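Local coordinates for protein DnaJ homolog subfamily C member 10 (Mus musculus, PDB 3APQ) that reduces disulfide bonds in the endoplasmic reticulum, serving both the correct folding of proteins and the degradation of misfolded ones, at residues P124-S127 / H128-D131; L55-E58 / D59-K62; G155-R158 / M159-R162; V182-N185 / G186-K190; P134-R137 / E138-K141. All coordinates share one frame; numbering follows the deposited sequence.

Interaction 1 of 5, residues P124-S127 / H128-D131; sequences PGCS and HCHD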
loop_
_atom_site.group_PDB
_atom_site.type_symbol
_atom_site.label_atom_id
_atom_site.label_comp_id
_atom_site.label_asym_id
_atom_site.label_seq_id
_atom_site.Cartn_x
_atom_site.Cartn_y
_atom_site.Cartn_z
ATOM N N PRO A 124 4.995 7.198 -3.229
ATOM C CA PRO A 124 5.048 7.118 -4.688
ATOM C C PRO A 124 6.058 8.180 -5.229
ATOM O O PRO A 124 6.300 9.199 -4.574
ATOM C CB PRO A 124 3.594 7.464 -5.115
ATOM C CG PRO A 124 2.982 8.171 -3.944
ATOM C CD PRO A 124 3.616 7.436 -2.757
ATOM N N GLY A 125 6.660 7.941 -6.383
ATOM C CA GLY A 125 7.559 8.935 -6.955
ATOM C C GLY A 125 8.913 9.006 -6.242
ATOM O O GLY A 125 9.577 10.047 -6.267
ATOM N N CYS A 126 9.315 7.940 -5.579
ATOM C CA CYS A 126 10.493 8.001 -4.714
ATOM C C CYS A 126 11.521 7.040 -5.288
ATOM O O CYS A 126 11.302 5.802 -5.318
ATOM C CB CYS A 126 10.087 7.611 -3.299
ATOM S SG CYS A 126 11.405 7.214 -2.105
ATOM N N SER A 127 12.596 7.613 -5.825
ATOM C CA SER A 127 13.629 6.833 -6.529
ATOM C C SER A 127 14.329 5.876 -5.571
ATOM O O SER A 127 14.605 4.742 -5.944
ATOM C CB SER A 127 14.653 7.755 -7.214
ATOM O OG SER A 127 15.573 7.017 -7.992
ATOM N N HIS A 128 14.602 6.332 -4.344
ATOM C CA HIS A 128 15.250 5.442 -3.336
ATOM C C HIS A 128 14.368 4.276 -2.880
ATOM O O HIS A 128 14.880 3.153 -2.574
ATOM C CB HIS A 128 15.714 6.225 -2.113
ATOM C CG HIS A 128 16.832 7.192 -2.393
ATOM N ND1 HIS A 128 18.109 6.785 -2.698
ATOM C CD2 HIS A 128 16.864 8.551 -2.380
ATOM C CE1 HIS A 128 18.886 7.847 -2.857
ATOM N NE2 HIS A 128 18.151 8.936 -2.673
ATOM N N CYS A 129 13.057 4.526 -2.868
ATOM C CA CYS A 129 12.054 3.491 -2.593
ATOM C C CYS A 129 12.087 2.468 -3.726
ATOM O O CYS A 129 12.092 1.269 -3.445
ATOM C CB CYS A 129 10.644 4.118 -2.430
ATOM S SG CYS A 129 10.594 5.373 -1.106
ATOM N N HIS A 130 12.119 2.907 -4.983
ATOM C CA HIS A 130 12.181 1.937 -6.064
ATOM C C HIS A 130 13.473 1.144 -6.063
ATOM O O HIS A 130 13.493 -0.068 -6.438
ATOM C CB HIS A 130 11.898 2.588 -7.422
ATOM C CG HIS A 130 10.430 2.716 -7.693
ATOM N ND1 HIS A 130 9.757 1.879 -8.559
ATOM C CD2 HIS A 130 9.495 3.533 -7.155
ATOM C CE1 HIS A 130 8.468 2.191 -8.552
ATOM N NE2 HIS A 130 8.284 3.180 -7.704
ATOM N N ASP A 131 14.541 1.786 -5.630
ATOM C CA ASP A 131 15.805 1.125 -5.617
ATOM C C ASP A 131 15.783 -0.003 -4.603
ATOM O O ASP A 131 16.367 -1.052 -4.845
ATOM C CB ASP A 131 16.925 2.107 -5.227
ATOM C CG ASP A 131 17.361 3.015 -6.382
ATOM O OD1 ASP A 131 16.868 2.842 -7.516
ATOM O OD2 ASP A 131 18.202 3.919 -6.142
#

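Interaction 2 of 5, residues L55-E58 / D59-K62; sequences LKDE and DLRK. Unlike the reference sequence in segment 59-62: D59 (reference His).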
loop_
_atom_site.group_PDB
_atom_site.type_symbol
_atom_site.label_atom_id
_atom_site.label_comp_id
_atom_site.label_asym_id
_atom_site.label_seq_id
_atom_site.Cartn_x
_atom_site.Cartn_y
_atom_site.Cartn_z
ATOM N N LEU A 55 -13.419 3.575 -2.901
ATOM C CA LEU A 55 -13.270 2.234 -2.329
ATOM C C LEU A 55 -11.919 2.102 -1.638
ATOM O O LEU A 55 -11.810 1.375 -0.669
ATOM C CB LEU A 55 -13.452 1.170 -3.394
ATOM C CG LEU A 55 -14.823 1.041 -4.025
ATOM C CD1 LEU A 55 -14.749 -0.150 -5.012
ATOM C CD2 LEU A 55 -15.901 0.851 -2.937
ATOM N N LYS A 56 -10.905 2.826 -2.108
ATOM C CA LYS A 56 -9.576 2.748 -1.488
ATOM C C LYS A 56 -9.507 3.284 -0.079
ATOM O O LYS A 56 -8.576 2.973 0.629
ATOM C CB LYS A 56 -8.483 3.481 -2.333
ATOM C CG LYS A 56 -8.487 4.996 -2.207
ATOM C CD LYS A 56 -7.310 5.601 -2.999
ATOM C CE LYS A 56 -6.805 6.927 -2.444
ATOM N NZ LYS A 56 -6.157 6.924 -1.078
ATOM N N ASP A 57 -10.456 4.101 0.334
ATOM C CA ASP A 57 -10.356 4.745 1.631
ATOM C C ASP A 57 -11.348 4.083 2.573
ATOM O O ASP A 57 -12.536 3.989 2.244
ATOM C CB ASP A 57 -10.718 6.209 1.449
ATOM C CG ASP A 57 -10.751 6.973 2.751
ATOM O OD1 ASP A 57 -9.829 7.777 2.935
ATOM O OD2 ASP A 57 -11.667 6.803 3.586
ATOM N N GLU A 58 -10.891 3.630 3.739
ATOM C CA GLU A 58 -11.813 2.890 4.627
ATOM C C GLU A 58 -13.075 3.653 5.024
ATOM O O GLU A 58 -14.174 3.076 4.979
ATOM C CB GLU A 58 -11.148 2.347 5.889
ATOM C CG GLU A 58 -12.240 1.872 6.910
ATOM C CD GLU A 58 -11.679 1.255 8.165
ATOM O OE1 GLU A 58 -11.098 2.010 8.985
ATOM O OE2 GLU A 58 -11.834 0.018 8.331
ATOM N N ASP A 59 -12.928 4.927 5.408
ATOM C CA ASP A 59 -14.086 5.733 5.800
ATOM C C ASP A 59 -15.077 5.927 4.658
ATOM O O ASP A 59 -16.295 5.832 4.837
ATOM C CB ASP A 59 -13.643 7.117 6.310
ATOM C CG ASP A 59 -13.087 7.060 7.698
ATOM O OD1 ASP A 59 -13.797 7.521 8.629
ATOM O OD2 ASP A 59 -11.956 6.537 7.873
ATOM N N LEU A 60 -14.537 6.257 3.486
ATOM C CA LEU A 60 -15.364 6.545 2.311
ATOM C C LEU A 60 -16.055 5.273 1.809
ATOM O O LEU A 60 -17.231 5.308 1.380
ATOM C CB LEU A 60 -14.502 7.166 1.201
ATOM C CG LEU A 60 -13.678 8.462 1.460
ATOM C CD1 LEU A 60 -13.033 8.996 0.174
ATOM C CD2 LEU A 60 -14.503 9.543 2.159
ATOM N N ARG A 61 -15.318 4.153 1.809
ATOM C CA ARG A 61 -15.944 2.866 1.442
ATOM C C ARG A 61 -17.088 2.499 2.415
ATOM O O ARG A 61 -18.129 1.986 2.005
ATOM C CB ARG A 61 -14.900 1.742 1.490
ATOM C CG ARG A 61 -15.426 0.420 0.912
ATOM C CD ARG A 61 -14.262 -0.566 0.796
ATOM N NE ARG A 61 -14.782 -1.869 0.354
ATOM C CZ ARG A 61 -14.063 -2.987 0.348
ATOM N NH1 ARG A 61 -12.790 -3.000 0.788
ATOM N NH2 ARG A 61 -14.629 -4.112 -0.052
ATOM N N LYS A 62 -16.864 2.700 3.711
ATOM C CA LYS A 62 -17.898 2.361 4.710
ATOM C C LYS A 62 -19.186 3.150 4.457
ATOM O O LYS A 62 -20.314 2.619 4.500
ATOM C CB LYS A 62 -17.341 2.717 6.063
ATOM C CG LYS A 62 -18.224 2.314 7.282
ATOM C CD LYS A 62 -17.354 2.351 8.565
ATOM C CE LYS A 62 -15.940 1.799 8.286
ATOM N NZ LYS A 62 -14.909 2.178 9.342
HETATM O O HOH W 1 -10.857 -0.852 0.791
#

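Interaction 3 of 5, residues G155-R158 / M159-R162; sequences GDDR and MLCR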
loop_
_atom_site.group_PDB
_atom_site.type_symbol
_atom_site.label_atom_id
_atom_site.label_comp_id
_atom_site.label_asym_id
_atom_site.label_seq_id
_atom_site.Cartn_x
_atom_site.Cartn_y
_atom_site.Cartn_z
ATOM N N GLY A 155 1.891 7.719 0.493
ATOM C CA GLY A 155 1.055 8.499 -0.452
ATOM C C GLY A 155 -0.408 8.397 -0.157
ATOM O O GLY A 155 -1.176 9.375 -0.306
ATOM N N ASP A 156 -0.830 7.232 0.289
ATOM C CA ASP A 156 -2.225 7.021 0.655
ATOM C C ASP A 156 -2.632 7.447 2.074
ATOM O O ASP A 156 -3.825 7.595 2.336
ATOM C CB ASP A 156 -2.606 5.564 0.404
ATOM C CG ASP A 156 -2.917 5.279 -1.081
ATOM O OD1 ASP A 156 -2.944 6.206 -1.930
ATOM O OD2 ASP A 156 -3.135 4.105 -1.385
ATOM N N ASP A 157 -1.670 7.628 2.998
ATOM C CA ASP A 157 -1.987 8.141 4.340
ATOM C C ASP A 157 -0.847 8.934 4.960
ATOM O O ASP A 157 -0.041 8.402 5.735
ATOM C CB ASP A 157 -2.350 6.987 5.249
ATOM C CG ASP A 157 -3.054 7.439 6.544
ATOM O OD1 ASP A 157 -2.924 8.609 6.957
ATOM O OD2 ASP A 157 -3.693 6.592 7.169
ATOM N N ARG A 158 -0.801 10.219 4.638
ATOM C CA ARG A 158 0.338 11.050 5.018
ATOM C C ARG A 158 0.397 11.205 6.506
ATOM O O ARG A 158 1.480 11.251 7.086
ATOM C CB ARG A 158 0.248 12.431 4.360
ATOM C CG ARG A 158 0.360 12.332 2.848
ATOM C CD ARG A 158 1.755 12.053 2.400
ATOM N NE ARG A 158 1.846 11.931 0.933
ATOM C CZ ARG A 158 2.928 11.516 0.287
ATOM N NH1 ARG A 158 4.014 11.167 0.956
ATOM N NH2 ARG A 158 2.918 11.421 -1.039
ATOM N N MET A 159 -0.782 11.277 7.108
ATOM C CA MET A 159 -0.828 11.571 8.521
ATOM C C MET A 159 -0.348 10.365 9.353
ATOM O O MET A 159 0.390 10.569 10.342
ATOM C CB MET A 159 -2.177 12.184 8.878
ATOM C CG MET A 159 -2.340 13.569 8.187
ATOM S SD MET A 159 -1.284 14.879 8.881
ATOM C CE MET A 159 0.077 14.972 7.703
ATOM N N LEU A 160 -0.656 9.151 8.896
ATOM C CA LEU A 160 -0.112 7.948 9.515
ATOM C C LEU A 160 1.412 8.054 9.531
ATOM O O LEU A 160 2.029 7.962 10.592
ATOM C CB LEU A 160 -0.588 6.688 8.764
ATOM C CG LEU A 160 -0.008 5.336 9.258
ATOM C CD1 LEU A 160 -0.227 5.092 10.775
ATOM C CD2 LEU A 160 -0.592 4.216 8.395
ATOM N N CYS A 161 2.031 8.312 8.373
ATOM C CA CYS A 161 3.489 8.458 8.323
ATOM C C CYS A 161 3.973 9.567 9.240
ATOM O O CYS A 161 4.958 9.384 9.981
ATOM C CB CYS A 161 3.970 8.603 6.870
ATOM S SG CYS A 161 3.436 7.040 6.108
ATOM N N ARG A 162 3.265 10.689 9.242
ATOM C CA ARG A 162 3.700 11.804 10.087
ATOM C C ARG A 162 3.644 11.393 11.546
ATOM O O ARG A 162 4.556 11.699 12.335
ATOM C CB ARG A 162 2.873 13.075 9.852
ATOM C CG ARG A 162 3.267 14.196 10.811
ATOM C CD ARG A 162 2.530 15.478 10.426
ATOM N NE ARG A 162 2.989 15.920 9.120
ATOM C CZ ARG A 162 4.055 16.710 8.961
ATOM N NH1 ARG A 162 4.717 17.135 10.037
ATOM N NH2 ARG A 162 4.445 17.090 7.744
#

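Interaction 4 of 5, residues V182-N185 / G186-K190; sequences VKYN and GDRSK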
loop_
_atom_site.group_PDB
_atom_site.type_symbol
_atom_site.label_atom_id
_atom_site.label_comp_id
_atom_site.label_asym_id
_atom_site.label_seq_id
_atom_site.Cartn_x
_atom_site.Cartn_y
_atom_site.Cartn_z
ATOM N N VAL A 182 12.287 0.846 16.584
ATOM C CA VAL A 182 13.688 1.044 16.246
ATOM C C VAL A 182 13.834 1.263 14.723
ATOM O O VAL A 182 13.415 0.420 13.910
ATOM C CB VAL A 182 14.525 -0.163 16.711
ATOM C CG1 VAL A 182 15.965 -0.089 16.154
ATOM C CG2 VAL A 182 14.478 -0.308 18.268
ATOM N N LYS A 183 14.459 2.368 14.347
ATOM C CA LYS A 183 14.747 2.656 12.950
ATOM C C LYS A 183 15.960 1.852 12.465
ATOM O O LYS A 183 16.986 1.801 13.158
ATOM C CB LYS A 183 15.045 4.140 12.800
ATOM C CG LYS A 183 15.262 4.576 11.395
ATOM C CD LYS A 183 15.504 6.064 11.307
ATOM C CE LYS A 183 15.598 6.475 9.832
ATOM N NZ LYS A 183 15.532 7.982 9.740
ATOM N N TYR A 184 15.847 1.299 11.263
ATOM C CA TYR A 184 16.962 0.653 10.592
ATOM C C TYR A 184 17.805 1.736 9.940
ATOM O O TYR A 184 17.252 2.607 9.229
ATOM C CB TYR A 184 16.449 -0.318 9.505
ATOM C CG TYR A 184 17.535 -0.836 8.549
ATOM C CD1 TYR A 184 18.334 -1.927 8.892
ATOM C CD2 TYR A 184 17.713 -0.260 7.279
ATOM C CE1 TYR A 184 19.317 -2.409 8.017
ATOM C CE2 TYR A 184 18.685 -0.726 6.411
ATOM C CZ TYR A 184 19.478 -1.796 6.789
ATOM O OH TYR A 184 20.391 -2.274 5.911
ATOM N N ASN A 185 19.121 1.674 10.176
ATOM C CA ASN A 185 20.056 2.616 9.575
ATOM C C ASN A 185 21.214 2.022 8.768
ATOM O O ASN A 185 22.226 2.700 8.543
ATOM C CB ASN A 185 20.613 3.585 10.630
ATOM C CG ASN A 185 19.619 4.675 11.003
ATOM O OD1 ASN A 185 19.161 5.467 10.154
ATOM N ND2 ASN A 185 19.286 4.729 12.285
ATOM N N GLY A 186 21.035 0.816 8.249
ATOM C CA GLY A 186 22.106 0.136 7.533
ATOM C C GLY A 186 22.183 0.463 6.050
ATOM O O GLY A 186 21.533 1.402 5.590
ATOM N N ASP A 187 22.930 -0.349 5.299
ATOM C CA ASP A 187 23.280 -0.024 3.914
ATOM C C ASP A 187 22.199 -0.503 2.923
ATOM O O ASP A 187 22.347 -0.364 1.700
ATOM C CB ASP A 187 24.673 -0.580 3.554
ATOM C CG ASP A 187 24.751 -2.083 3.604
ATOM O OD1 ASP A 187 23.695 -2.754 3.634
ATOM O OD2 ASP A 187 25.901 -2.601 3.633
ATOM N N ARG A 188 21.111 -1.059 3.467
ATOM C CA ARG A 188 19.958 -1.531 2.684
ATOM C C ARG A 188 20.283 -2.745 1.834
ATOM O O ARG A 188 19.479 -3.125 0.989
ATOM C CB ARG A 188 19.329 -0.412 1.789
ATOM C CG ARG A 188 18.660 0.713 2.577
ATOM C CD ARG A 188 17.884 1.727 1.717
ATOM N NE ARG A 188 17.605 2.895 2.549
ATOM C CZ ARG A 188 17.525 4.169 2.130
ATOM N NH1 ARG A 188 17.709 4.468 0.870
ATOM N NH2 ARG A 188 17.268 5.143 2.994
ATOM N N SER A 189 21.433 -3.367 2.055
ATOM C CA SER A 189 21.690 -4.672 1.382
ATOM C C SER A 189 20.800 -5.780 1.933
ATOM O O SER A 189 20.310 -5.688 3.062
ATOM C CB SER A 189 23.176 -5.061 1.437
ATOM O OG SER A 189 23.501 -5.499 2.724
ATOM N N LYS A 190 20.529 -6.821 1.138
ATOM C CA LYS A 190 19.719 -7.906 1.681
ATOM C C LYS A 190 20.355 -8.521 2.951
ATOM O O LYS A 190 19.657 -8.767 3.935
ATOM C CB LYS A 190 19.447 -9.008 0.657
ATOM C CG LYS A 190 18.646 -10.169 1.287
ATOM C CD LYS A 190 18.688 -11.416 0.446
ATOM C CE LYS A 190 20.120 -11.763 0.028
ATOM N NZ LYS A 190 20.921 -12.349 1.171
#

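Interaction 5 of 5, residues P134-R137 / E138-K141; sequences PTWR and EFAK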
loop_
_atom_site.group_PDB
_atom_site.type_symbol
_atom_site.label_atom_id
_atom_site.label_comp_id
_atom_site.label_asym_id
_atom_site.label_seq_id
_atom_site.Cartn_x
_atom_site.Cartn_y
_atom_site.Cartn_z
ATOM N N PRO A 134 13.267 -4.215 -4.912
ATOM C CA PRO A 134 13.586 -5.610 -5.180
ATOM C C PRO A 134 14.261 -6.286 -3.998
ATOM O O PRO A 134 14.035 -7.470 -3.791
ATOM C CB PRO A 134 14.553 -5.526 -6.379
ATOM C CG PRO A 134 14.086 -4.320 -7.090
ATOM C CD PRO A 134 13.821 -3.335 -5.968
ATOM N N THR A 135 15.113 -5.567 -3.276
ATOM C CA THR A 135 15.789 -6.108 -2.089
ATOM C C THR A 135 14.811 -6.360 -0.959
ATOM O O THR A 135 14.904 -7.404 -0.316
ATOM C CB THR A 135 16.839 -5.135 -1.580
ATOM O OG1 THR A 135 17.741 -4.838 -2.637
ATOM C CG2 THR A 135 17.646 -5.696 -0.368
ATOM N N TRP A 136 13.850 -5.440 -0.730
ATOM C CA TRP A 136 12.854 -5.672 0.295
ATOM C C TRP A 136 12.110 -6.999 -0.031
ATOM O O TRP A 136 11.807 -7.779 0.861
ATOM C CB TRP A 136 11.888 -4.488 0.330
ATOM C CG TRP A 136 10.969 -4.459 1.518
ATOM C CD1 TRP A 136 9.613 -4.626 1.521
ATOM C CD2 TRP A 136 11.367 -4.322 2.899
ATOM N NE1 TRP A 136 9.129 -4.536 2.824
ATOM C CE2 TRP A 136 10.189 -4.364 3.679
ATOM C CE3 TRP A 136 12.609 -4.131 3.534
ATOM C CZ2 TRP A 136 10.204 -4.235 5.092
ATOM C CZ3 TRP A 136 12.638 -4.019 4.946
ATOM C CH2 TRP A 136 11.451 -4.061 5.694
ATOM N N ARG A 137 11.767 -7.221 -1.296
ATOM C CA ARG A 137 11.080 -8.454 -1.700
ATOM C C ARG A 137 11.953 -9.704 -1.460
ATOM O O ARG A 137 11.459 -10.713 -0.969
ATOM C CB ARG A 137 10.759 -8.425 -3.194
ATOM C CG ARG A 137 9.723 -7.370 -3.596
ATOM C CD ARG A 137 9.608 -7.353 -5.118
ATOM N NE ARG A 137 8.617 -6.334 -5.448
ATOM C CZ ARG A 137 8.873 -5.243 -6.153
ATOM N NH1 ARG A 137 10.077 -5.086 -6.742
ATOM N NH2 ARG A 137 7.898 -4.336 -6.312
ATOM N N GLU A 138 13.252 -9.621 -1.810
ATOM C CA GLU A 138 14.168 -10.760 -1.639
ATOM C C GLU A 138 14.366 -11.047 -0.140
ATOM O O GLU A 138 14.370 -12.221 0.304
ATOM C CB GLU A 138 15.531 -10.487 -2.337
ATOM C CG GLU A 138 16.561 -11.637 -2.110
ATOM C CD GLU A 138 17.976 -11.355 -2.690
ATOM O OE1 GLU A 138 18.413 -10.164 -2.708
ATOM O OE2 GLU A 138 18.645 -12.347 -3.080
ATOM N N PHE A 139 14.499 -9.973 0.635
ATOM C CA PHE A 139 14.642 -10.096 2.087
ATOM C C PHE A 139 13.389 -10.764 2.691
ATOM O O PHE A 139 13.491 -11.684 3.538
ATOM C CB PHE A 139 14.873 -8.682 2.656
ATOM C CG PHE A 139 14.512 -8.533 4.094
ATOM C CD1 PHE A 139 15.264 -9.149 5.076
ATOM C CD2 PHE A 139 13.426 -7.771 4.472
ATOM C CE1 PHE A 139 14.927 -8.998 6.421
ATOM C CE2 PHE A 139 13.070 -7.647 5.797
ATOM C CZ PHE A 139 13.842 -8.270 6.780
ATOM N N ALA A 140 12.207 -10.286 2.281
ATOM C CA ALA A 140 10.949 -10.828 2.822
ATOM C C ALA A 140 10.813 -12.331 2.552
ATOM O O ALA A 140 10.327 -13.091 3.405
ATOM C CB ALA A 140 9.679 -10.036 2.287
ATOM N N LYS A 141 11.304 -12.793 1.414
ATOM C CA LYS A 141 11.309 -14.237 1.161
ATOM C C LYS A 141 12.257 -14.961 2.071
ATOM O O LYS A 141 11.961 -16.067 2.533
ATOM C CB LYS A 141 11.737 -14.527 -0.257
ATOM C CG LYS A 141 10.755 -13.967 -1.267
ATOM C CD LYS A 141 11.511 -13.792 -2.500
ATOM C CE LYS A 141 10.982 -14.655 -3.540
ATOM N NZ LYS A 141 10.149 -13.699 -4.260
#

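Interaction 1 of 5, residues P124-S127 / H128-D131
C126 and C129 are joined SG to SG, 2.2 Å apart, in the redox-active disulfide of the first thioredoxin domain, the CXXC motif at the start of helix 127-142. The residues most covered by this local turn are C126, S127 and H128, and C126 does the central work. It stands at the N-cap, with SG anti to its backbone N (chi1 166°), which brings it to SG of C129. C129 answers from one turn further on, its SG beside its own backbone N, and the two sulfurs close a small ring with a chi3 of 68°. CB of C129 comes within 3.2 Å of SG of C126, the closeness expected across a disulfide. Y169, in the loop before strand 171-175, touches both cysteines.

The backbone of C126 begins the helical bonding: H130 N donates to C126 O over 3.0 Å. In one of the two conformers of H130, the same oxygen lies in the plane of the imidazole, at its edge. The far nitrogen of that ring, NE2, is hydrogen-bonded to D89, which also accepts from G125 N and so bridges the loop and the helix.

S127 supplies the next carbonyl, to which D131 N donates over 3.0 Å. H128 adds little to the turn beyond its backbone; its side chain leads outward and touches P170. The carboxylate of D131 folds back beside the S127 carbonyl, leaving two acceptors, D131 OD1 and S127 O, 3.3 Å apart.

Interaction 2 of 5, residues L55-E58 / D59-K62
D57 OD2 accepts from L60 N over 2.9 Å, nearly straight at 165°; the oxygen is used on its anti side, with the N-H 24° out of the carboxylate plane. A chi1 of 176° carries the acid forward over the first turn. Two carbonyls continue the bonding: D57 O accepts from R61 N over 2.8 Å, and E58 O accepts from K62 N.

D57 is thus the N-cap of helix 58-67, the last helix of the J domain, which follows helix 41-55 after a short loop. A water links L55 O to R61 NH1 across that loop, and the rest of the guanidinium is bonded to Y5, K12 and A14.

Apolar contacts are few. CD2 of L55 rests on CG of R61 at 3.9 Å, while L60 CG lies 3.7 Å from CB of D57.

Charges are mixed. E58 and K62 run side by side, but OE1 to NZ is a long salt bridge of 3.8 Å, and the stronger partner of E58 is R105 in the thioredoxin domain. D59, which differs from the reference sequence, brings its OD2 to 4.3 Å from OD2 of D57, a proximity of like charges.

Interaction 3 of 5, residues G155-R158 / M159-R162
D157 caps the first turn of helix 158-163 by meeting L160 with its side chain, a local N-cap contact in the thioredoxin domain, just after strand 148-153. OD1 of D157 accepts from L160 N over 3.0 Å, with an N-H...O angle of 162°. The donor does not lie in the carboxylate plane: it approaches from above, 62° out of it. The carboxylate turns a face to L160: CB of L160 lies over CG of D157 at 3.4 Å, the two side chains crossing at about a right angle. OD2 reaches the same CB at 3.5 Å. A chi1 of -165°, which holds CG of D157 opposite the backbone N, swings the acid over the turn in this way.

The backbone bonds behind the cap are unequal. C161 N to D157 O is weak, at 3.4 Å though nearly straight, whereas R162 N to R158 O is a normal 2.9 Å.

Back toward the loop, R158 bends at chi2 and lays one face of its guanidinium over G155 CA, 3.4 Å above the plane and toward the rim; NH1 also bonds to the hydroxyl of S123. L160 points its branches into the fold, against R104 and F107 of helix 104-113 and V152 of strand 148-153. SG of C161 closes a disulfide with C154, the residue just after that strand.

The short helix is therefore tied covalently to the loop that leaves strand 148-153, while at its N-terminal end the carboxylate of D157 satisfies one backbone N-H and probably gains from the helix dipole.

Interaction 4 of 5, residues V182-N185 / G186-K190
Y184 places the face of its ring under a backbone amide of the turn that follows it: G186 N sits 3.3 Å above the ring plane, over its centre. CA of G186 also comes close, 3.3 Å from CZ of Y184, and a CB modelled at G186 would fall 2.5 Å from OH of Y184, too close to fit. A chi1 of 168° sends the ring along beneath the loop that leads from strand 182-183 to helix 190-202.

At the far end, Y184 OH accepts from R188 N over 2.8 Å at a bent 144°, the nitrogen lying at the ring edge and in its plane. The same hydroxyl is hydrogen-bonded to OG of S192. F196 meets the ring edge-to-face, and L193 touches it too.

A second set of bonds lies within the loop. D187 OD1 accepts from S189 N over 2.8 Å, an Asx turn, and from S189 OG over 2.9 Å, both donors coming from one face of the carboxylate. S189 is the N-cap of helix 190-202, its OG bonded to S192 N.

A phenylalanine in place of Y184 would probably leave R188 N and the S192 hydroxyl without their shared partner.

One phenol oxygen and one carboxylate oxygen, each with two partners, thus shape the turn that leads from the edge strand of this thioredoxin fold into its last helix.

Interaction 5 of 5, residues P134-R137 / E138-K141
W136 and F139 meet on the buried side of helix 127-142, the helix of the beta-alpha-beta unit that links strands 117-122 and 148-153 in the thioredoxin fold. From CB the tryptophan leads away from the next turn, its CG lying opposite the backbone N at a chi1 of -168°. The indole then bends back alongside F139: CE3 lies 3.8 Å from CD2 of F139, and CZ3 lies 3.8 Å from its CE2. CH2 of W136 touches that same CE2 at 3.9 Å. At the five-membered ring, NE1 makes a weak hydrogen bond to G150 O, while F118 meets the ring system edge-to-face and Y93 packs obliquely.

The two rings point the same way and are inclined by 42°, with centroids 5.2 Å apart, an oblique pairing in which F139 sets CD2 over one face of the indole, near its rim. An alanine at W136 is likely to open a gap beside F139 and deprive F118 and Y93 of a shared aromatic neighbour.

The helix is kinked at P134, but past it the backbone bonds are in place: F139 N to T135 O is 2.8 Å, and A140 N bonds to W136 O. R137 forms a salt bridge through NE with D96, and its NH2 bonds to I92 O. On the outer side, K141 folds its aliphatic part back over the preceding turn, bringing CG within 3.3 Å of R137 O.

How the interactions relate
All five are local contacts, at helix starts, in a loop or along a helix, that follow one another along the chain; none nests in or crosses another. Interaction 2 comes first, in the J domain, closing the turn between helices 41-55 and 58-67. Interaction 1 then opens helix 127-142 after strand 117-122, and interaction 5 continues on that helix. Interaction 3 starts helix 158-163 after strand 148-153; its G155 packs on P124 of interaction 1, and D156 makes a weak, long ion pair with K56 of interaction 2, across the two domains. Interaction 4 closes the loop before helix 190-202, with R188 touching H128 of interaction 1, and R188 to K190 lying against T135 and E138 of interaction 5.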